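Local coordinates for endo-beta-1,2-glucanase (Talaromyces funiculosus, PDB 6IMV), which hydrolyses beta-1,2-glucan chains from within, as an endo-acting glycoside hydrolase, and is captured here with the beta-1,2-linked disaccharide sophorose, at residues Ser81-Ser84 with Leu85-Met88; Pro162-Asp165 with Asn166-Leu170; His304-Trp307 with Lys308-Glu311; Val323-Asn326 with Ala327-Arg331; Val437-Val440 with Asn441-Gly445. All blocks are in the same frame, centred on the assembly; numbering follows the deposited sequence.

Interaction 1 of 5, residues Ser81-Ser84 with Leu85-Met88; sequences SKES and LQVM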
# COMPACT_ATOMS: atom_id res chain seq x y z
N SER A 81 3.57 -3.47 -6.44
CA SER A 81 3.04 -2.93 -5.19
C SER A 81 2.97 -1.39 -5.24
O SER A 81 1.96 -0.80 -4.81
CB SER A 81 3.89 -3.41 -4.03
OG SER A 81 5.27 -3.35 -4.37
N LYS A 82 4.00 -0.74 -5.77
CA LYS A 82 3.99 0.74 -5.91
C LYS A 82 3.07 1.13 -7.07
O LYS A 82 2.34 2.12 -7.00
CB LYS A 82 5.40 1.30 -6.12
CG LYS A 82 6.39 0.95 -5.01
CD LYS A 82 7.18 -0.32 -5.26
CE LYS A 82 7.83 -0.85 -4.00
NZ LYS A 82 6.82 -1.19 -2.96
N GLU A 83 3.09 0.35 -8.14
CA GLU A 83 2.14 0.50 -9.25
C GLU A 83 0.70 0.53 -8.73
O GLU A 83 -0.09 1.32 -9.19
CB GLU A 83 2.31 -0.64 -10.26
CG GLU A 83 3.62 -0.58 -11.02
CD GLU A 83 3.73 0.55 -12.02
OE1 GLU A 83 2.97 0.53 -13.01
OE2 GLU A 83 4.58 1.44 -11.80
N SER A 84 0.38 -0.33 -7.76
CA SER A 84 -0.97 -0.44 -7.19
C SER A 84 -1.38 0.88 -6.53
O SER A 84 -2.53 1.29 -6.67
CB SER A 84 -1.09 -1.64 -6.26
OG SER A 84 -0.62 -1.33 -4.97
N LEU A 85 -0.43 1.57 -5.87
CA LEU A 85 -0.71 2.83 -5.18
C LEU A 85 -0.98 3.95 -6.20
O LEU A 85 -1.89 4.76 -6.01
CB LEU A 85 0.43 3.19 -4.24
CG LEU A 85 0.60 2.25 -3.04
CD1 LEU A 85 1.87 2.56 -2.26
CD2 LEU A 85 -0.61 2.31 -2.11
N GLN A 86 -0.20 3.97 -7.28
CA GLN A 86 -0.33 4.94 -8.35
C GLN A 86 -1.66 4.72 -9.09
O GLN A 86 -2.40 5.67 -9.34
CB GLN A 86 0.88 4.80 -9.28
CG GLN A 86 0.89 5.77 -10.46
CD GLN A 86 2.05 5.50 -11.38
OE1 GLN A 86 2.64 4.42 -11.37
NE2 GLN A 86 2.38 6.48 -12.20
N VAL A 87 -1.97 3.46 -9.40
CA VAL A 87 -3.17 3.12 -10.16
C VAL A 87 -4.42 3.46 -9.33
O VAL A 87 -5.38 4.02 -9.87
CB VAL A 87 -3.13 1.66 -10.64
CG1 VAL A 87 -4.49 1.17 -11.12
CG2 VAL A 87 -2.09 1.49 -11.74
N MET A 88 -4.39 3.14 -8.03
CA MET A 88 -5.52 3.43 -7.14
C MET A 88 -5.79 4.95 -7.13
O MET A 88 -6.94 5.38 -7.20
CB MET A 88 -5.26 2.94 -5.71
CG MET A 88 -5.51 1.46 -5.54
SD MET A 88 -5.39 0.91 -3.82
CE MET A 88 -3.63 0.74 -3.65
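Met88 curls back over the carbonyl of Ser84. Its backbone N donates to Ser84 O at 3.0 Å, and its CE methyl comes round to within 3.3 Å of the same Ser84 O; the bend lies at the last torsion (chi3 -82°), beyond an extended CB-CG-SD run. The regular i to i+4 bonds include Gln86 N to Lys82 O at 3.2 Å and Val87 N to Glu83 O at 2.9 Å. Val87 CG2 presses against that Glu83 O as well.

A second group consists of hydroxyl and ammonium bonds along one side of the helix. Ser84 OG sits between its own backbone N and carbonyl carbon (chi1 83°), from where it donates to Ser81 O, one turn back, at 2.6 Å. Ser81 OG in turn accepts from Lys82 NZ at 3.0 Å and is also hydrogen-bonded to Asp165 OD2, while the same ammonium forms a salt bridge with Asp434.

The third group is a carboxylate beside an amide. Glu83 and Gln86 run alongside each other with their planes 84° apart, and Glu83 OE2 and Gln86 OE1, both acceptors, approach no closer than 3.6 Å. What relates them is Lys123, whose NZ meets Glu83 OE1 and Gln86 OE1; Tyr127 and Ser58 also bind the carboxylate.

All eight residues are buried. The arrangement is that of a buried helix near the centre of the chain, consistent with the alpha/alpha barrel of this enzyme family, and through Lys82 it contributes to a beta-D-glucose pocket.

Interaction 2 of 5, residues Pro162-Asp165 with Asn166-Leu170; sequences PGLD and NGELL. With BGC (beta-D-glucopyranose), chain D.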
# COMPACT_ATOMS: atom_id res chain seq x y z
N PRO A 162 6.88 -12.15 -7.77
CA PRO A 162 6.19 -12.22 -6.49
C PRO A 162 4.67 -12.10 -6.65
O PRO A 162 4.17 -11.17 -7.35
CB PRO A 162 6.76 -10.98 -5.79
CG PRO A 162 6.84 -9.95 -6.89
CD PRO A 162 7.16 -10.75 -8.15
N GLY A 163 3.93 -13.02 -6.02
CA GLY A 163 2.49 -13.03 -6.07
C GLY A 163 1.88 -11.83 -5.34
O GLY A 163 0.91 -11.24 -5.81
N LEU A 164 2.47 -11.46 -4.19
CA LEU A 164 1.87 -10.45 -3.32
C LEU A 164 1.70 -9.12 -4.06
O LEU A 164 0.61 -8.56 -4.11
CB LEU A 164 2.73 -10.29 -2.07
CG LEU A 164 2.16 -9.39 -0.97
CD1 LEU A 164 2.56 -9.91 0.40
CD2 LEU A 164 2.63 -7.95 -1.15
N ASP A 165 2.80 -8.62 -4.62
CA ASP A 165 2.81 -7.31 -5.26
C ASP A 165 1.81 -7.29 -6.42
O ASP A 165 1.15 -6.29 -6.66
CB ASP A 165 4.20 -6.95 -5.78
CG ASP A 165 5.28 -7.06 -4.72
OD1 ASP A 165 5.58 -8.19 -4.33
OD2 ASP A 165 5.81 -6.01 -4.31
N ASN A 166 1.73 -8.42 -7.15
CA ASN A 166 0.87 -8.53 -8.32
C ASN A 166 -0.60 -8.56 -7.89
O ASN A 166 -1.45 -7.96 -8.55
CB ASN A 166 1.29 -9.71 -9.21
CG ASN A 166 2.48 -9.32 -10.08
OD1 ASN A 166 2.32 -8.61 -11.07
ND2 ASN A 166 3.68 -9.73 -9.68
N GLY A 167 -0.89 -9.22 -6.76
CA GLY A 167 -2.25 -9.22 -6.21
C GLY A 167 -2.76 -7.81 -5.97
O GLY A 167 -3.91 -7.47 -6.30
N GLU A 168 -1.88 -6.97 -5.42
CA GLU A 168 -2.18 -5.56 -5.14
C GLU A 168 -2.48 -4.81 -6.45
O GLU A 168 -3.48 -4.09 -6.52
CB GLU A 168 -1.05 -4.90 -4.36
CG GLU A 168 -0.87 -5.48 -2.97
CD GLU A 168 0.36 -5.03 -2.20
OE1 GLU A 168 1.32 -4.58 -2.84
OE2 GLU A 168 0.35 -5.13 -0.97
N LEU A 169 -1.63 -4.99 -7.46
CA LEU A 169 -1.79 -4.29 -8.73
C LEU A 169 -3.10 -4.68 -9.42
O LEU A 169 -3.79 -3.83 -9.98
CB LEU A 169 -0.58 -4.59 -9.62
CG LEU A 169 -0.63 -4.01 -11.04
CD1 LEU A 169 -0.89 -2.51 -11.03
CD2 LEU A 169 0.65 -4.33 -11.78
N LEU A 170 -3.43 -5.97 -9.41
CA LEU A 170 -4.53 -6.48 -10.21
C LEU A 170 -5.87 -5.89 -9.74
O LEU A 170 -6.68 -5.46 -10.58
CB LEU A 170 -4.53 -8.01 -10.17
CG LEU A 170 -3.44 -8.64 -11.03
CD1 LEU A 170 -3.23 -10.10 -10.66
CD2 LEU A 170 -3.77 -8.48 -12.50
C2 BGC D . 7.14 -7.65 -0.01
C3 BGC D . 7.11 -7.60 -1.53
C4 BGC D . 8.14 -8.57 -2.11
C5 BGC D . 7.86 -9.97 -1.55
C6 BGC D . 8.81 -11.05 -1.99
C1 BGC D . 6.95 -9.08 0.46
O2 BGC D . 6.05 -6.90 0.52
O3 BGC D . 7.39 -6.29 -2.02
O4 BGC D . 8.04 -8.58 -3.52
O5 BGC D . 7.91 -9.94 -0.13
O6 BGC D . 10.12 -10.70 -1.60
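Asn166 ND2 is gripped by two carbonyl oxygens, Pro162 O one turn back and Leu141 O from a preceding loop. The bond to Pro162 O measures 2.8 Å and is nearly straight (171°), with the oxygen lying in the plane of the amide. Pro162 occupies the N-cap position of helix 163-182, where strand 160-162 ends, so this side chain ties the first turn back to the residue that precedes it. The amide reaches that oxygen because CG stands beside the backbone N (chi1 -80°), directing the group toward the start of the helix.

Regular backbone bonds take over beyond this point, beginning with Gly167 N to Gly163 O at 2.9 Å and continuing with Glu168 N to Leu164 O. Glu168 also packs along the preceding turn: its CG lies over Leu164 O, and its OE2 touches the Leu164 CD2 methyl at 3.6 Å, an apolar neighbour for one carboxylate oxygen.

Asp165 faces the bound beta-D-glucose and spans two adjacent hydroxyls. Each carboxylate oxygen accepts from one of them, and Ser81 OG, bonded to OD2, is a second-shell group that helps to fix the carboxylate's rotation. Pro162 flanks the same sugar with its CB 3.5 Å from BGC O4, and Trp143 NE1 adds a further hydrogen bond to the sugar. The two carboxylate bonds are BGC O3 to Asp165 OD2 at 2.8 Å and BGC O4 to Asp165 OD1 at 2.6 Å.

Interaction 3 of 5, residues His304-Trp307 with Lys308-Glu311; sequences HETW and KVLE. With GLC (alpha-D-glucopyranose), chain B.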
# COMPACT_ATOMS: atom_id res chain seq x y z
N HIS A 304 1.34 -1.91 7.25
CA HIS A 304 1.29 -2.29 5.82
C HIS A 304 0.54 -3.60 5.62
O HIS A 304 -0.03 -3.82 4.56
CB HIS A 304 2.70 -2.34 5.19
CG HIS A 304 3.39 -3.65 5.36
ND1 HIS A 304 4.03 -4.00 6.54
CD2 HIS A 304 3.54 -4.70 4.53
CE1 HIS A 304 4.54 -5.21 6.43
NE2 HIS A 304 4.25 -5.66 5.21
N GLU A 305 0.52 -4.46 6.65
CA GLU A 305 -0.11 -5.80 6.58
C GLU A 305 -1.63 -5.70 6.33
O GLU A 305 -2.24 -6.70 5.94
CB GLU A 305 0.17 -6.59 7.86
CG GLU A 305 1.64 -6.90 8.07
CD GLU A 305 2.02 -7.29 9.50
OE1 GLU A 305 1.12 -7.69 10.27
OE2 GLU A 305 3.21 -7.15 9.85
N THR A 306 -2.21 -4.51 6.52
CA THR A 306 -3.65 -4.26 6.44
C THR A 306 -4.06 -3.76 5.04
O THR A 306 -5.24 -3.52 4.79
CB THR A 306 -4.04 -3.27 7.55
OG1 THR A 306 -3.77 -3.92 8.80
CG2 THR A 306 -5.49 -2.84 7.52
N TRP A 307 -3.09 -3.68 4.12
CA TRP A 307 -3.21 -3.16 2.74
C TRP A 307 -4.47 -3.67 2.01
O TRP A 307 -5.06 -2.92 1.24
CB TRP A 307 -1.95 -3.57 1.97
CG TRP A 307 -1.65 -2.89 0.68
CD1 TRP A 307 -2.38 -2.90 -0.48
CD2 TRP A 307 -0.41 -2.22 0.36
NE1 TRP A 307 -1.70 -2.24 -1.47
CE2 TRP A 307 -0.48 -1.83 -1.00
CE3 TRP A 307 0.75 -1.93 1.09
CZ2 TRP A 307 0.55 -1.14 -1.63
CZ3 TRP A 307 1.78 -1.25 0.46
CH2 TRP A 307 1.68 -0.86 -0.88
N LYS A 308 -4.84 -4.94 2.21
CA LYS A 308 -5.90 -5.58 1.43
C LYS A 308 -7.23 -4.82 1.55
O LYS A 308 -8.01 -4.82 0.61
CB LYS A 308 -6.09 -7.04 1.83
CG LYS A 308 -6.70 -7.27 3.21
CD LYS A 308 -6.57 -8.69 3.70
CE LYS A 308 -7.35 -8.95 4.97
NZ LYS A 308 -7.34 -10.38 5.34
N VAL A 309 -7.47 -4.17 2.69
CA VAL A 309 -8.77 -3.53 2.95
C VAL A 309 -8.94 -2.28 2.08
O VAL A 309 -10.06 -1.82 1.90
CB VAL A 309 -8.98 -3.21 4.45
CG1 VAL A 309 -8.72 -4.43 5.31
CG2 VAL A 309 -8.13 -2.03 4.90
N LEU A 310 -7.84 -1.76 1.52
CA LEU A 310 -7.86 -0.64 0.57
C LEU A 310 -8.43 -1.08 -0.79
O LEU A 310 -8.83 -0.23 -1.58
CB LEU A 310 -6.45 -0.08 0.35
CG LEU A 310 -5.80 0.67 1.51
CD1 LEU A 310 -4.32 0.87 1.23
CD2 LEU A 310 -6.47 2.02 1.75
N GLU A 311 -8.37 -2.38 -1.08
CA GLU A 311 -8.55 -2.85 -2.46
C GLU A 311 -9.81 -3.73 -2.62
O GLU A 311 -10.29 -3.87 -3.72
CB GLU A 311 -7.31 -3.61 -2.92
CG GLU A 311 -6.04 -2.78 -2.82
CD GLU A 311 -4.94 -3.17 -3.79
OE1 GLU A 311 -5.27 -3.61 -4.94
OE2 GLU A 311 -3.77 -3.06 -3.40
C1 GLC B . 6.62 -10.91 3.39
C2 GLC B . 6.02 -9.80 2.55
C3 GLC B . 5.28 -8.80 3.42
C4 GLC B . 4.19 -9.52 4.20
C5 GLC B . 4.82 -10.64 5.02
C6 GLC B . 3.76 -11.49 5.71
O1 GLC B . 7.65 -10.29 4.19
O2 GLC B . 7.10 -9.13 1.89
O3 GLC B . 4.69 -7.76 2.64
O4 GLC B . 3.48 -8.57 5.02
O5 GLC B . 5.60 -11.51 4.18
O6 GLC B . 2.90 -12.12 4.75
O HOH W 1 -3.63 -7.03 3.84
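Trp307 has its CG trans to the backbone N (chi1 -164°), and Glu311, with CG beside its own N, runs out extended; together these torsions bring a carboxylate oxygen to the edge of the indole. Residues 304-307 form a 3-10 segment in the loop between strand 290-296 and helix 318-337. Glu311 OE2 lies near the ring plane, 2.9 Å from Trp307 NE1, but the N-H points off line and the bond is weak (128°). Ring and carboxylate are turned 45° against each other.

Backbone bonds between residues three apart persist past the 3-10 segment: Val309 N to Thr306 O at 3.1 Å, then Leu310 N to Trp307 O at 3.0 Å. Next to them, the Thr306 and Val309 CG2 methyls meet at 3.8 Å. A water donates to Glu305 O and accepts from Lys308 N at 2.9 Å.

At the other end of the segment, His304 turns its NE2 to the alpha-D-glucose, while ND1 is bonded to Ser302 OG and Glu305 CG lies over one face of the ring. A leucine in its place would probably leave GLC O4 without this nitrogen donor and Ser302 OG without its imidazole partner. Glu250 and Asp247 also bind this sugar. The imidazole's own contribution is one sound bond, His304 NE2 to GLC O4 at 3.0 Å, and a weak one, His304 NE2 to GLC O3 at 3.3 Å.

Interaction 4 of 5, residues Val323-Asn326 with Ala327-Arg331; sequences VFQN and AERAR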
# COMPACT_ATOMS: atom_id res chain seq x y z
N VAL A 323 -13.13 -6.27 14.02
CA VAL A 323 -11.79 -6.79 14.31
C VAL A 323 -10.74 -5.78 13.86
O VAL A 323 -9.75 -5.55 14.56
CB VAL A 323 -11.58 -8.17 13.67
CG1 VAL A 323 -10.12 -8.58 13.68
CG2 VAL A 323 -12.43 -9.24 14.35
N PHE A 324 -10.94 -5.17 12.70
CA PHE A 324 -9.96 -4.22 12.16
C PHE A 324 -10.08 -2.85 12.87
O PHE A 324 -9.08 -2.14 12.98
CB PHE A 324 -10.07 -4.13 10.64
CG PHE A 324 -9.34 -5.25 9.94
CD1 PHE A 324 -9.84 -6.54 9.95
CD2 PHE A 324 -8.12 -5.02 9.32
CE1 PHE A 324 -9.16 -7.57 9.31
CE2 PHE A 324 -7.43 -6.06 8.71
CZ PHE A 324 -7.96 -7.33 8.68
N GLN A 325 -11.27 -2.50 13.36
CA GLN A 325 -11.41 -1.32 14.20
C GLN A 325 -10.61 -1.53 15.50
O GLN A 325 -9.89 -0.66 15.94
CB GLN A 325 -12.88 -0.99 14.48
CG GLN A 325 -13.07 0.39 15.11
CD GLN A 325 -14.49 0.90 15.13
OE1 GLN A 325 -15.44 0.18 14.87
NE2 GLN A 325 -14.66 2.15 15.50
N ASN A 326 -10.75 -2.72 16.10
CA ASN A 326 -9.99 -3.08 17.30
C ASN A 326 -8.48 -2.90 17.04
O ASN A 326 -7.77 -2.45 17.92
CB ASN A 326 -10.31 -4.50 17.76
CG ASN A 326 -11.47 -4.59 18.72
OD1 ASN A 326 -12.24 -3.64 18.88
ND2 ASN A 326 -11.59 -5.74 19.38
N ALA A 327 -8.01 -3.26 15.84
CA ALA A 327 -6.59 -3.15 15.50
C ALA A 327 -6.10 -1.72 15.76
O ALA A 327 -4.96 -1.53 16.19
CB ALA A 327 -6.34 -3.56 14.07
N GLU A 328 -6.95 -0.73 15.47
CA GLU A 328 -6.58 0.68 15.56
C GLU A 328 -6.70 1.18 17.00
O GLU A 328 -6.01 2.11 17.36
CB GLU A 328 -7.41 1.51 14.57
CG GLU A 328 -7.22 1.05 13.14
CD GLU A 328 -5.77 0.76 12.75
OE1 GLU A 328 -4.91 1.64 13.02
OE2 GLU A 328 -5.52 -0.34 12.21
N ARG A 329 -7.57 0.56 17.79
CA ARG A 329 -7.59 0.79 19.23
C ARG A 329 -6.23 0.37 19.81
O ARG A 329 -5.62 1.11 20.58
CB ARG A 329 -8.69 -0.03 19.92
CG ARG A 329 -10.11 0.28 19.45
CD ARG A 329 -11.11 -0.64 20.12
NE ARG A 329 -12.28 -0.85 19.29
CZ ARG A 329 -13.28 0.02 19.19
NH1 ARG A 329 -13.22 1.18 19.84
NH2 ARG A 329 -14.32 -0.27 18.43
N ALA A 330 -5.78 -0.83 19.41
CA ALA A 330 -4.52 -1.38 19.87
C ALA A 330 -3.34 -0.55 19.35
O ALA A 330 -2.40 -0.24 20.10
CB ALA A 330 -4.42 -2.82 19.44
N ARG A 331 -3.39 -0.15 18.07
CA ARG A 331 -2.23 0.49 17.43
C ARG A 331 -2.00 1.87 18.05
O ARG A 331 -0.85 2.21 18.40
CB ARG A 331 -2.41 0.58 15.90
CG ARG A 331 -1.11 0.71 15.11
CD ARG A 331 -1.32 1.06 13.64
NE ARG A 331 -2.28 0.20 12.96
CZ ARG A 331 -2.06 -1.06 12.59
NH1 ARG A 331 -0.87 -1.61 12.75
NH2 ARG A 331 -3.06 -1.78 12.09
O HOH W 2 -7.17 -1.72 11.04
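Arg329 reaches back along the helix to Asn326, giving its NE hydrogen to Asn326 OD1 at 2.8 Å. The bond is moderately bent (144°), and the amide stands steeply against the guanidinium plane, 81° from it. Both ends have further partners: Asn326 ND2 donates to Thr294 O and Arg329 NH1 to Val484 O. The third nitrogen, NH2, lies against the side chain of Gln325, 3.5 Å from its CD; here the two planes are only 25° apart, and Gln325 CG sits over one face of the guanidinium. A methionine in place of Arg329 would probably leave Asn326 OD1 and Val484 O without these donors and the Gln325 amide without the flat group it lies on.

Among the backbone acceptors, Gln325 O takes two hydrogens, from Glu328 N at 3.0 Å and from Arg329 N at 3.2 Å. Glu328 N thus bonds three residues back, and Phe324 O, 3.6 Å away from it, accepts instead from a water at 2.8 Å. That water also sits unusually close to Glu328 OE2, a contact best treated as doubtful.

The Glu328 carboxylate is held by Arg331 in a side-on salt bridge. Arg331 NE meets Glu328 OE1 at 3.0 Å and Arg331 NH2 meets Glu328 OE2 at 2.9 Å, each on the syn side, while Thr389 OG1 bonds OE1 from helix 387-392. Such i to i+3 pairing is characteristic of alpha-helical side-chain spacing, here on helix 318-337, packed between strand 290-296 and helix 387-392.

Interaction 5 of 5, residues Val437-Val440 with Asn441-Gly445; sequences VSTV and NAILG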
# COMPACT_ATOMS: atom_id res chain seq x y z
N VAL A 437 1.88 7.57 -0.28
CA VAL A 437 0.69 7.49 -1.11
C VAL A 437 -0.23 6.36 -0.62
O VAL A 437 -1.39 6.30 -1.03
CB VAL A 437 1.05 7.35 -2.60
CG1 VAL A 437 -0.18 7.31 -3.50
CG2 VAL A 437 1.98 8.48 -3.02
N SER A 438 0.27 5.49 0.28
CA SER A 438 -0.59 4.59 1.06
C SER A 438 -1.60 5.43 1.87
O SER A 438 -2.81 5.17 1.87
CB SER A 438 0.23 3.71 1.97
OG SER A 438 1.16 4.49 2.70
N THR A 439 -1.09 6.46 2.55
CA THR A 439 -1.88 7.36 3.36
C THR A 439 -2.86 8.12 2.46
O THR A 439 -4.04 8.23 2.79
CB THR A 439 -1.00 8.32 4.15
OG1 THR A 439 -0.06 7.52 4.87
CG2 THR A 439 -1.80 9.19 5.10
N VAL A 440 -2.37 8.63 1.33
CA VAL A 440 -3.22 9.33 0.38
C VAL A 440 -4.40 8.43 -0.01
O VAL A 440 -5.56 8.86 0.05
CB VAL A 440 -2.43 9.82 -0.85
CG1 VAL A 440 -3.36 10.32 -1.95
CG2 VAL A 440 -1.41 10.87 -0.46
N ASN A 441 -4.11 7.17 -0.35
CA ASN A 441 -5.14 6.23 -0.81
C ASN A 441 -6.14 5.95 0.32
O ASN A 441 -7.33 5.77 0.06
CB ASN A 441 -4.53 4.97 -1.42
CG ASN A 441 -4.23 5.15 -2.89
OD1 ASN A 441 -5.12 5.53 -3.65
ND2 ASN A 441 -2.99 4.91 -3.30
N ALA A 442 -5.68 5.94 1.58
CA ALA A 442 -6.58 5.79 2.73
C ALA A 442 -7.48 7.04 2.89
O ALA A 442 -8.66 6.91 3.16
CB ALA A 442 -5.78 5.51 3.97
N ILE A 443 -6.91 8.23 2.71
CA ILE A 443 -7.68 9.49 2.76
C ILE A 443 -8.80 9.47 1.71
O ILE A 443 -9.88 9.96 1.98
CB ILE A 443 -6.74 10.71 2.59
CG1 ILE A 443 -5.92 10.96 3.86
CG2 ILE A 443 -7.51 11.95 2.15
CD1 ILE A 443 -4.74 11.89 3.66
N LEU A 444 -8.54 8.87 0.54
CA LEU A 444 -9.52 8.80 -0.58
C LEU A 444 -10.53 7.65 -0.38
O LEU A 444 -11.41 7.46 -1.21
CB LEU A 444 -8.76 8.62 -1.89
CG LEU A 444 -7.88 9.81 -2.29
CD1 LEU A 444 -7.06 9.47 -3.52
CD2 LEU A 444 -8.73 11.05 -2.54
N GLY A 445 -10.37 6.88 0.70
CA GLY A 445 -11.32 5.86 1.11
C GLY A 445 -11.02 4.49 0.49
O GLY A 445 -11.90 3.64 0.47
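Asn441 donates its backbone N to Val437 O at 2.9 Å, entering the last full turn of helix 433-443, which closes in a Schellman motif. Its side chain bends back along the same turn (chi1 -87°), bringing ND2 to 3.7 Å from the Val437 CG1 methyl; the amide hydrogen-bonds outside the helix, to Leu85 O of helix 80-94, and its other neighbour there is Met88.

Ala442 follows with N to Ser438 O at 3.0 Å. Its methyl lies close to Thr439 O and also touches Phe387, Val390 and Leu391 of helix 387-392.

Ile443 binds Thr439 O through its backbone N at 2.9 Å, in a fairly straight bond (161°). Its CG1 branch passes along that carbonyl, and CD1 comes to 4.2 Å from Thr439 CG2. Ile34 and Leu38 of helix 30-41 also touch this side chain, extending an apolar seam to which Val440 contributes from the previous turn.

Leu444 completes the regular bonding with N to Val440 O at 3.0 Å. Its side chain runs alongside that of Val440, pointing the same way, and the closest methyls, Leu444 CD1 and Val440 CG1, are 4.1 Å apart.

Gly445 ends the helix: a positive phi of 89° turns the chain away while the backbone still bonds into the last turn, with Gly445 N to Ala442 O measuring 3.0 Å.

Interactions 2 and 3 hold the two ends of one sophorose: BGC C1 lies 1.4 Å from GLC O2, the beta-1,2 linkage, so the Asp165 and His304 sites serve adjoining glucose units. Interaction 1 borders a second beta-D-glucose, about 3 Å from the Lys82 side chain, and is joined to interaction 2 by Ser81 OG and Asp165 OD2 (2.7 Å) and to interaction 3 by packing of Leu85 CG on Trp307 CZ2 (3.7 Å). Interaction 5 meets the helix of interaction 1 through Leu85 O and Asn441 ND2 (2.9 Å). Interaction 4 is peripheral, its centre about 25 Å from those of interactions 1 and 2, but Phe324 CD2 touches Thr306 CG2 of interaction 3 at 3.9 Å.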